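Local coordinates for protein PES4 (Saccharomyces cerevisiae S288C, PDB 6EZ7) that probably binds RNA, with messenger RNA 3'-untranslated regions and poly(A) or poly(U) tracts as likely targets, and contributes its third RNA recognition motif here, at residues A[17-20]-A[21-25]. Residues are numbered along the deposited sequence; the frame is centred on the assembly and turned at random.
Sequences DILN and FFSEV
L19 O takes two hydrogen bonds from S23. The hydroxyl OG of S23 lies 2.6 Å from L19 O, and S23 N reaches the same L19 O at 3.0 Å. The backbone hydrogen bond is bent, with an N-H...O angle of 140°. The hydroxyl can turn back because OG stands beside its own backbone N, anti to the carbonyl carbon (chi1 -60°). OG also lies near the L19 methyl CD2. Replacing S23 by an alanine removes the hydroxyl, and L19 O would probably keep from this residue no more than the bent backbone hydrogen bond.

The two preceding helical bonds are straighter. F22 N bonds to I18 O at 2.9 Å, and F21 N to D17 O at 3.0 Å. I18 O also lies in the plane of the F22 ring, at its edge, 3.4 Å from CD1. The I18 methyl CG2 meets the same F22 CD1 at 4.1 Å, and the two side chains cross at a slant. The F21 ring comes obliquely to D17 O, with CD2 the nearest ring atom at 3.1 Å. E24 N makes a weak bond to F21 O, three residues back.

The contact lies in the C-terminal part of helix 15-22, the first helix of the RRM fold, and the residues that follow. I18 and F22 face the sheet, packing on I6 of strand 3-9. I18 also touches I31 and F22 touches I28, both of strand 28-33. F21 meets F66 edge-to-face. Farther along, V25 packs on A57 of helix 51-61, and Y48 of strand 42-48 hydrogen-bonds to F22 O.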
ATOM      1  N   ASP A  17      11.286  -1.061  -1.086  1.00 18.16           N
ATOM      2  CA  ASP A  17      10.421  -2.136  -1.570  1.00 15.24           C
ATOM      3  C   ASP A  17       9.059  -1.595  -1.969  1.00 15.96           C
ATOM      4  O   ASP A  17       8.537  -1.935  -3.030  1.00 21.99           O
ATOM      5  CB  ASP A  17      10.243  -3.226  -0.513  1.00 18.79           C
ATOM      6  CG  ASP A  17      11.526  -3.969  -0.217  1.00 29.07           C
ATOM      7  OD1 ASP A  17      12.397  -4.029  -1.109  1.00 27.42           O
ATOM      8  OD2 ASP A  17      11.663  -4.497   0.909  1.00 26.11           O
ATOM      9  N   ILE A  18       8.478  -0.762  -1.112  1.00 18.84           N
ATOM     10  CA  ILE A  18       7.175  -0.185  -1.410  1.00 15.82           C
ATOM     11  C   ILE A  18       7.279   0.700  -2.643  1.00 14.12           C
ATOM     12  O   ILE A  18       6.442   0.636  -3.539  1.00 22.38           O
ATOM     13  CB  ILE A  18       6.624   0.637  -0.236  1.00 22.43           C
ATOM     14  CG1 ILE A  18       6.610  -0.204   1.042  1.00 26.13           C
ATOM     15  CG2 ILE A  18       5.232   1.138  -0.555  1.00 25.49           C
ATOM     16  CD1 ILE A  18       5.794  -1.456   0.925  1.00 27.60           C
ATOM     17  N   LEU A  19       8.321   1.521  -2.681  1.00 16.05           N
ATOM     18  CA  LEU A  19       8.552   2.403  -3.814  1.00 17.11           C
ATOM     19  C   LEU A  19       8.705   1.617  -5.105  1.00 22.62           C
ATOM     20  O   LEU A  19       8.080   1.932  -6.112  1.00 17.29           O
ATOM     21  CB  LEU A  19       9.795   3.255  -3.576  1.00 18.78           C
ATOM     22  CG  LEU A  19       9.594   4.552  -2.799  1.00 23.46           C
ATOM     23  CD1 LEU A  19      10.937   5.147  -2.404  1.00 15.11           C
ATOM     24  CD2 LEU A  19       8.785   5.544  -3.629  1.00 31.78           C
ATOM     25  N   ASN A  20       9.530   0.582  -5.073  1.00 18.42           N
ATOM     26  CA  ASN A  20       9.829  -0.147  -6.291  1.00 17.57           C
ATOM     27  C   ASN A  20       8.630  -0.910  -6.835  1.00 22.92           C
ATOM     28  O   ASN A  20       8.388  -0.914  -8.040  1.00 25.47           O
ATOM     29  CB  ASN A  20      11.009  -1.084  -6.058  1.00 19.90           C
ATOM     30  CG  ASN A  20      12.325  -0.349  -6.115  1.00 24.95           C
ATOM     31  OD1 ASN A  20      13.174  -0.469  -5.227  1.00 24.67           O
ATOM     32  ND2 ASN A  20      12.491   0.449  -7.159  1.00 19.35           N
ATOM     33  N   PHE A  21       7.861  -1.534  -5.953  1.00 15.69           N
ATOM     34  CA  PHE A  21       6.669  -2.242  -6.402  1.00 18.20           C
ATOM     35  C   PHE A  21       5.566  -1.293  -6.843  1.00 18.78           C
ATOM     36  O   PHE A  21       5.015  -1.432  -7.933  1.00 24.93           O
ATOM     37  CB  PHE A  21       6.144  -3.162  -5.304  1.00 26.25           C
ATOM     38  CG  PHE A  21       6.894  -4.453  -5.196  1.00 29.88           C
ATOM     39  CD1 PHE A  21       6.846  -5.382  -6.221  1.00 28.07           C
ATOM     40  CD2 PHE A  21       7.642  -4.743  -4.069  1.00 36.74           C
ATOM     41  CE1 PHE A  21       7.536  -6.575  -6.126  1.00 26.82           C
ATOM     42  CE2 PHE A  21       8.335  -5.936  -3.969  1.00 36.61           C
ATOM     43  CZ  PHE A  21       8.281  -6.852  -4.999  1.00 30.35           C
ATOM     44  N   PHE A  22       5.248  -0.317  -6.004  1.00 16.35           N
ATOM     45  CA  PHE A  22       4.017   0.437  -6.207  1.00 17.74           C
ATOM     46  C   PHE A  22       4.161   1.671  -7.091  1.00 23.68           C
ATOM     47  O   PHE A  22       3.164   2.303  -7.432  1.00 29.15           O
ATOM     48  CB  PHE A  22       3.424   0.801  -4.844  1.00 17.00           C
ATOM     49  CG  PHE A  22       2.806  -0.378  -4.158  1.00 19.95           C
ATOM     50  CD1 PHE A  22       3.585  -1.250  -3.416  1.00 16.05           C
ATOM     51  CD2 PHE A  22       1.462  -0.662  -4.327  1.00 20.69           C
ATOM     52  CE1 PHE A  22       3.027  -2.363  -2.817  1.00 21.53           C
ATOM     53  CE2 PHE A  22       0.894  -1.774  -3.724  1.00 20.89           C
ATOM     54  CZ  PHE A  22       1.677  -2.626  -2.970  1.00 19.11           C
ATOM     55  N   SER A  23       5.387   1.995  -7.494  1.00 19.25           N
ATOM     56  CA  SER A  23       5.590   3.053  -8.481  1.00 21.63           C
ATOM     57  C   SER A  23       5.369   2.530  -9.895  1.00 28.84           C
ATOM     58  O   SER A  23       5.362   3.298 -10.858  1.00 34.19           O
ATOM     59  CB  SER A  23       6.993   3.649  -8.369  1.00 25.58           C
ATOM     60  OG  SER A  23       7.202   4.217  -7.089  1.00 37.83           O
ATOM     61  N   GLU A  24       5.187   1.220 -10.017  1.00 26.07           N
ATOM     62  CA  GLU A  24       4.973   0.602 -11.321  1.00 31.84           C
ATOM     63  C   GLU A  24       3.622   0.977 -11.927  1.00 38.49           C
ATOM     64  O   GLU A  24       3.430   0.860 -13.135  1.00 34.59           O
ATOM     65  CB  GLU A  24       5.089  -0.919 -11.217  1.00 31.94           C
ATOM     66  CG  GLU A  24       6.482  -1.406 -10.843  1.00 49.41           C
ATOM     67  CD  GLU A  24       7.546  -0.950 -11.829  1.00 71.40           C
ATOM     68  OE1 GLU A  24       7.276  -0.960 -13.050  1.00 74.90           O
ATOM     69  OE2 GLU A  24       8.652  -0.577 -11.383  1.00 81.32           O
ATOM     70  N   VAL A  25       2.686   1.422 -11.092  1.00 26.54           N
ATOM     71  CA  VAL A  25       1.360   1.786 -11.581  1.00 30.97           C
ATOM     72  C   VAL A  25       1.241   3.285 -11.829  1.00 36.19           C
ATOM     73  O   VAL A  25       0.352   3.734 -12.555  1.00 41.45           O
ATOM     74  CB  VAL A  25       0.258   1.356 -10.596  1.00 36.37           C
ATOM     75  CG1 VAL A  25       0.234  -0.154 -10.458  1.00 45.40           C
ATOM     76  CG2 VAL A  25       0.477   1.999  -9.255  1.00 31.27           C
TER